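Local coordinates for extracellular solute-binding protein, family 1 (Bifidobacterium longum subsp. infantis ATCC 15697, PDB 3QUF) that probably binds a solute outside the membrane, likely a sugar or other small nutrient, and delivers it to an ABC-type import system, at residues Q252-G257 and P270-S275; A140-K145 and F279-F284. One frame throughout, in Å; residues are numbered along the deposited sequence.

Interaction 1. Residues Q252-G257 and P270-S275; sequences QEFVSG and PDLQKS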
loop_
_atom_site.group_PDB
_atom_site.type_symbol
_atom_site.label_atom_id
_atom_site.label_comp_id
_atom_site.label_asym_id
_atom_site.label_seq_id
_atom_site.Cartn_x
_atom_site.Cartn_y
_atom_site.Cartn_z
ATOM N N GLN A 252 -13.511 -13.240 -11.244
ATOM C CA GLN A 252 -14.351 -14.248 -11.881
ATOM C C GLN A 252 -13.871 -14.574 -13.288
ATOM O O GLN A 252 -13.820 -15.734 -13.650
ATOM C CB GLN A 252 -15.799 -13.774 -11.872
ATOM C CG GLN A 252 -16.480 -14.054 -10.553
ATOM C CD GLN A 252 -16.967 -15.517 -10.460
ATOM O OE1 GLN A 252 -17.057 -16.215 -11.467
ATOM N NE2 GLN A 252 -17.246 -15.977 -9.243
ATOM N N GLU A 253 -13.493 -13.572 -14.084
ATOM C CA GLU A 253 -12.941 -13.856 -15.409
ATOM C C GLU A 253 -11.637 -14.657 -15.345
ATOM O O GLU A 253 -11.378 -15.504 -16.193
ATOM C CB GLU A 253 -12.715 -12.568 -16.207
ATOM C CG GLU A 253 -13.993 -11.887 -16.669
ATOM C CD GLU A 253 -14.839 -12.805 -17.500
ATOM O OE1 GLU A 253 -14.380 -13.176 -18.602
ATOM O OE2 GLU A 253 -15.939 -13.185 -17.034
ATOM N N PHE A 254 -10.796 -14.363 -14.353
ATOM C CA PHE A 254 -9.536 -15.094 -14.194
ATOM C C PHE A 254 -9.779 -16.587 -13.853
ATOM O O PHE A 254 -9.254 -17.486 -14.514
ATOM C CB PHE A 254 -8.669 -14.402 -13.146
ATOM C CG PHE A 254 -7.268 -14.902 -13.097
ATOM C CD1 PHE A 254 -6.338 -14.492 -14.037
ATOM C CD2 PHE A 254 -6.883 -15.802 -12.121
ATOM C CE1 PHE A 254 -5.034 -14.955 -14.005
ATOM C CE2 PHE A 254 -5.591 -16.280 -12.079
ATOM C CZ PHE A 254 -4.662 -15.847 -13.002
ATOM N N VAL A 255 -10.575 -16.811 -12.815
ATOM C CA VAL A 255 -10.928 -18.148 -12.354
ATOM C C VAL A 255 -11.643 -18.986 -13.451
ATOM O O VAL A 255 -11.466 -20.213 -13.537
ATOM C CB VAL A 255 -11.722 -18.030 -11.010
ATOM C CG1 VAL A 255 -12.412 -19.294 -10.670
ATOM C CG2 VAL A 255 -10.755 -17.645 -9.887
ATOM N N SER A 256 -12.366 -18.318 -14.353
ATOM C CA SER A 256 -13.034 -18.992 -15.466
ATOM C C SER A 256 -12.119 -19.365 -16.639
ATOM O O SER A 256 -12.565 -20.013 -17.589
ATOM C CB SER A 256 -14.175 -18.115 -15.995
ATOM O OG SER A 256 -15.126 -17.882 -14.980
ATOM N N GLY A 257 -10.854 -18.951 -16.595
ATOM C CA GLY A 257 -9.901 -19.308 -17.635
ATOM C C GLY A 257 -9.951 -18.392 -18.824
ATOM O O GLY A 257 -9.409 -18.717 -19.881
ATOM N N PRO A 270 -6.393 -17.966 -1.646
ATOM C CA PRO A 270 -7.235 -19.137 -1.376
ATOM C C PRO A 270 -8.185 -19.469 -2.521
ATOM O O PRO A 270 -8.316 -20.631 -2.916
ATOM C CB PRO A 270 -8.016 -18.715 -0.141
ATOM C CG PRO A 270 -7.128 -17.822 0.566
ATOM C CD PRO A 270 -6.418 -17.027 -0.511
ATOM N N ASP A 271 -8.811 -18.437 -3.087
ATOM C CA ASP A 271 -9.674 -18.633 -4.257
ATOM C C ASP A 271 -8.892 -19.091 -5.495
ATOM O O ASP A 271 -9.377 -19.926 -6.265
ATOM C CB ASP A 271 -10.492 -17.369 -4.562
ATOM C CG ASP A 271 -11.561 -17.059 -3.485
ATOM O OD1 ASP A 271 -12.036 -17.987 -2.799
ATOM O OD2 ASP A 271 -11.925 -15.865 -3.334
ATOM N N LEU A 272 -7.676 -18.579 -5.691
ATOM C CA LEU A 272 -6.903 -18.963 -6.862
ATOM C C LEU A 272 -6.399 -20.405 -6.743
ATOM O O LEU A 272 -6.318 -21.134 -7.726
ATOM C CB LEU A 272 -5.748 -17.984 -7.093
ATOM C CG LEU A 272 -6.169 -16.551 -7.487
ATOM C CD1 LEU A 272 -4.988 -15.832 -8.111
ATOM C CD2 LEU A 272 -7.374 -16.465 -8.429
ATOM N N GLN A 273 -6.050 -20.798 -5.528
ATOM C CA GLN A 273 -5.567 -22.155 -5.302
ATOM C C GLN A 273 -6.689 -23.174 -5.465
ATOM O O GLN A 273 -6.469 -24.234 -6.026
ATOM C CB GLN A 273 -4.893 -22.248 -3.932
ATOM C CG GLN A 273 -3.453 -21.749 -3.998
ATOM C CD GLN A 273 -2.670 -21.941 -2.718
ATOM O OE1 GLN A 273 -3.216 -22.290 -1.676
ATOM N NE2 GLN A 273 -1.361 -21.703 -2.798
ATOM N N LYS A 274 -7.884 -22.819 -4.999
ATOM C CA LYS A 274 -9.107 -23.620 -5.229
ATOM C C LYS A 274 -9.456 -23.817 -6.700
ATOM O O LYS A 274 -10.048 -24.830 -7.070
ATOM C CB LYS A 274 -10.314 -22.954 -4.546
ATOM C CG LYS A 274 -10.506 -23.308 -3.077
ATOM C CD LYS A 274 -11.060 -24.724 -2.874
ATOM C CE LYS A 274 -12.536 -24.877 -3.290
ATOM N NZ LYS A 274 -13.211 -26.095 -2.717
ATOM N N SER A 275 -9.135 -22.827 -7.527
ATOM C CA SER A 275 -9.529 -22.807 -8.919
ATOM C C SER A 275 -8.721 -23.820 -9.712
ATOM O O SER A 275 -7.778 -24.412 -9.197
ATOM C CB SER A 275 -9.330 -21.388 -9.516
ATOM O OG SER A 275 -7.967 -21.173 -9.831
#

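Interaction 2. Residues A140-K145 and F279-F284; sequences AFFYNK and FGVAPF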
loop_
_atom_site.group_PDB
_atom_site.type_symbol
_atom_site.label_atom_id
_atom_site.label_comp_id
_atom_site.label_asym_id
_atom_site.label_seq_id
_atom_site.Cartn_x
_atom_site.Cartn_y
_atom_site.Cartn_z
ATOM N N ALA A 140 0.362 -7.426 -6.789
ATOM C CA ALA A 140 1.206 -7.756 -7.948
ATOM C C ALA A 140 0.355 -8.353 -9.062
ATOM O O ALA A 140 -0.876 -8.357 -8.957
ATOM C CB ALA A 140 2.334 -8.735 -7.503
ATOM N N PHE A 141 0.989 -8.805 -10.139
ATOM C CA PHE A 141 0.280 -9.398 -11.252
ATOM C C PHE A 141 0.182 -10.914 -11.061
ATOM O O PHE A 141 1.192 -11.608 -10.810
ATOM C CB PHE A 141 0.979 -9.119 -12.584
ATOM C CG PHE A 141 0.493 -7.889 -13.354
ATOM C CD1 PHE A 141 -0.723 -7.268 -13.133
ATOM C CD2 PHE A 141 1.299 -7.396 -14.394
ATOM C CE1 PHE A 141 -1.125 -6.194 -13.903
ATOM C CE2 PHE A 141 0.877 -6.372 -15.187
ATOM C CZ PHE A 141 -0.325 -5.756 -14.947
ATOM N N PHE A 142 -1.029 -11.426 -11.176
ATOM C CA PHE A 142 -1.298 -12.846 -11.159
ATOM C C PHE A 142 -1.627 -13.217 -12.598
ATOM O O PHE A 142 -2.392 -12.507 -13.245
ATOM C CB PHE A 142 -2.463 -13.138 -10.209
ATOM C CG PHE A 142 -2.111 -13.000 -8.749
ATOM C CD1 PHE A 142 -1.716 -11.753 -8.199
ATOM C CD2 PHE A 142 -2.124 -14.111 -7.920
ATOM C CE1 PHE A 142 -1.354 -11.636 -6.867
ATOM C CE2 PHE A 142 -1.790 -14.001 -6.578
ATOM C CZ PHE A 142 -1.398 -12.770 -6.039
ATOM N N TYR A 143 -1.003 -14.275 -13.109
ATOM C CA TYR A 143 -1.189 -14.659 -14.521
ATOM C C TYR A 143 -1.484 -16.136 -14.743
ATOM O O TYR A 143 -1.093 -16.991 -13.950
ATOM C CB TYR A 143 0.002 -14.199 -15.396
ATOM C CG TYR A 143 1.326 -14.850 -15.055
ATOM C CD1 TYR A 143 2.116 -14.346 -14.036
ATOM C CD2 TYR A 143 1.776 -15.964 -15.761
ATOM C CE1 TYR A 143 3.338 -14.925 -13.714
ATOM C CE2 TYR A 143 2.984 -16.565 -15.443
ATOM C CZ TYR A 143 3.759 -16.042 -14.433
ATOM O OH TYR A 143 4.955 -16.627 -14.122
ATOM N N ASN A 144 -2.214 -16.397 -15.821
ATOM C CA ASN A 144 -2.639 -17.745 -16.198
ATOM C C ASN A 144 -1.541 -18.302 -17.116
ATOM O O ASN A 144 -1.387 -17.873 -18.272
ATOM C CB ASN A 144 -3.996 -17.662 -16.900
ATOM C CG ASN A 144 -4.515 -19.028 -17.338
ATOM O OD1 ASN A 144 -3.728 -19.938 -17.588
ATOM N ND2 ASN A 144 -5.834 -19.160 -17.454
ATOM N N LYS A 145 -0.744 -19.218 -16.578
ATOM C CA LYS A 145 0.404 -19.748 -17.306
ATOM C C LYS A 145 0.034 -20.386 -18.654
ATOM O O LYS A 145 0.808 -20.306 -19.621
ATOM C CB LYS A 145 1.151 -20.760 -16.440
ATOM C CG LYS A 145 1.810 -20.154 -15.217
ATOM C CD LYS A 145 2.519 -21.209 -14.402
ATOM C CE LYS A 145 3.438 -20.584 -13.384
ATOM N NZ LYS A 145 4.304 -21.576 -12.676
ATOM N N PHE A 279 -1.581 -20.753 -12.119
ATOM C CA PHE A 279 -1.232 -19.308 -12.076
ATOM C C PHE A 279 0.174 -19.034 -11.536
ATOM O O PHE A 279 0.681 -19.764 -10.701
ATOM C CB PHE A 279 -2.275 -18.538 -11.256
ATOM C CG PHE A 279 -2.181 -18.756 -9.757
ATOM C CD1 PHE A 279 -2.815 -19.837 -9.155
ATOM C CD2 PHE A 279 -1.453 -17.893 -8.953
ATOM C CE1 PHE A 279 -2.717 -20.036 -7.774
ATOM C CE2 PHE A 279 -1.353 -18.081 -7.575
ATOM C CZ PHE A 279 -1.993 -19.162 -6.987
ATOM N N GLY A 280 0.789 -17.947 -12.010
ATOM C CA GLY A 280 2.025 -17.460 -11.426
ATOM C C GLY A 280 1.834 -16.044 -10.935
ATOM O O GLY A 280 0.778 -15.456 -11.154
ATOM N N VAL A 281 2.836 -15.509 -10.234
ATOM C CA VAL A 281 2.767 -14.168 -9.690
ATOM C C VAL A 281 4.028 -13.405 -10.046
ATOM O O VAL A 281 5.121 -13.835 -9.652
ATOM C CB VAL A 281 2.608 -14.148 -8.149
ATOM C CG1 VAL A 281 2.463 -12.724 -7.646
ATOM C CG2 VAL A 281 1.375 -14.997 -7.743
ATOM N N ALA A 282 3.866 -12.250 -10.698
ATOM C CA ALA A 282 4.999 -11.483 -11.192
ATOM C C ALA A 282 4.893 -10.056 -10.703
ATOM O O ALA A 282 3.788 -9.574 -10.473
ATOM C CB ALA A 282 4.982 -11.489 -12.720
ATOM N N PRO A 283 6.039 -9.368 -10.522
ATOM C CA PRO A 283 5.943 -7.939 -10.306
ATOM C C PRO A 283 5.394 -7.242 -11.555
ATOM O O PRO A 283 5.280 -7.858 -12.637
ATOM C CB PRO A 283 7.413 -7.529 -10.077
ATOM C CG PRO A 283 8.180 -8.492 -10.907
ATOM C CD PRO A 283 7.417 -9.798 -10.829
ATOM N N PHE A 284 5.054 -5.971 -11.428
ATOM C CA PHE A 284 4.599 -5.239 -12.595
ATOM C C PHE A 284 5.753 -5.032 -13.569
ATOM O O PHE A 284 6.910 -4.887 -13.146
ATOM C CB PHE A 284 4.000 -3.906 -12.208
ATOM C CG PHE A 284 2.774 -4.044 -11.371
ATOM C CD1 PHE A 284 1.547 -4.332 -11.937
ATOM C CD2 PHE A 284 2.867 -3.951 -9.997
ATOM C CE1 PHE A 284 0.423 -4.524 -11.138
ATOM C CE2 PHE A 284 1.758 -4.145 -9.196
ATOM C CZ PHE A 284 0.530 -4.417 -9.772
#

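Interaction 1. Residues Q252-G257 and P270-S275
The flat ring of F254 meets the branched end of L272, which comes up obliquely to the CD2 side of the ring. F254 CD2 lies 3.8 Å from L272 CD2, and the second methyl reaches the next ring carbon, with L272 CD1 4.0 Å from F254 CE2. Both methyls of the leucine thus bear on one flank of the phenylalanine, and the two side chains cross at about a right angle. Beyond the two segments the ring also touches N144 of strand 135-144, F279 of strand 279-282, L259 and M262 of strand 259-264, and I277 of a loop. With CG opposite the backbone N (chi1 -169°), the ring leaves helix 247-255 toward this strand layer, as in the helix-over-sheet packing of the alpha/beta lobes of solute-binding proteins. Nearer the surface, V255 continues the apolar seam. Its CG2 touches the same leucine methyl, L272 CD2, at 3.9 Å, while its CG1 rests 3.9 Å from S275 CB. Here the helix ends come close, the CA atoms of V255 and S275 being 6.0 Å apart, yet no hydrogen bond crosses between the segments, and the contact is mainly apolar. The hydroxyl of S275 turns back on its own helix instead: OG, set between backbone N and carbonyl carbon (chi1 79°), donates to L272 O at 2.7 Å, tilted 27° from the carbonyl plane. I277 N also bonds this OG. The chain leaves helix 247-255 through a Schellman motif: G257 has positive phi, and one of the two backbone bonds running back into the last turn joins G257 N to F254 O at 3.0 Å. On the exposed side D271 forms a salt bridge with K251.

Interaction 2. Residues A140-K145 and F279-F284
F141 and A282 face each other as a hydrogen-bonded pair in the antiparallel join of strands 135-144 and 279-282, part of the mixed beta-sheet in one alpha/beta lobe of the two-lobed solute-binding protein fold. F141 N donates to A282 O at 2.9 Å, and A282 N donates back to F141 O at 2.8 Å; Y143 and G280 make the same two-way exchange. Beyond the backbone, F284 turns its edge toward the face of F141 in an edge-to-face (T-shaped) stack, with CD1 above the ring centre and the planes at 60°. F163 and F178 meet the F141 ring as well, and an alanine here would probably leave the F284 edge without its aromatic face and open a gap among these rings. Y143, on the same side of the sheet as F141, lays its ring over the backbone of G280, whose CA is 3.9 Å from the ring centroid in a CH-pi contact. Its CG sits between backbone N and carbonyl carbon (chi1 64°), which folds the ring across the neighbouring strand. The other side carries F142, F279 and V281. V281 CG2 lies 3.5 Å from F142 CE2, over the ring face and toward its rim, and F279 runs alongside F142. Further out, V357 of helix 355-362 packs on V281. N144 is the N-cap of helix 145-150, its OD1 accepting a hydrogen bond from I147 N. Beside it, the extended chain of K145 places CE 3.9 Å from G280 CA.

Overall arrangement
The centres of interactions 1 and 2 lie about 13 Å apart, on the same side of the chain's centre, and the two contacts touch. L272 CD1 packs 3.3 Å from F142 CD2, while F254 CZ comes within 3.6 Å of Y143 C, so the side chains that join the helix ends also cover the strand pair. Helix 269-274 is followed, after a short turn, by strand 279-282, and interaction 1 lies within the long span of chain, much of it helical, that interaction 2 closes off. Their centres are about 23 Å and 18 Å from that of the chain; interaction 2 is a buried contact, interaction 1 a partly buried one.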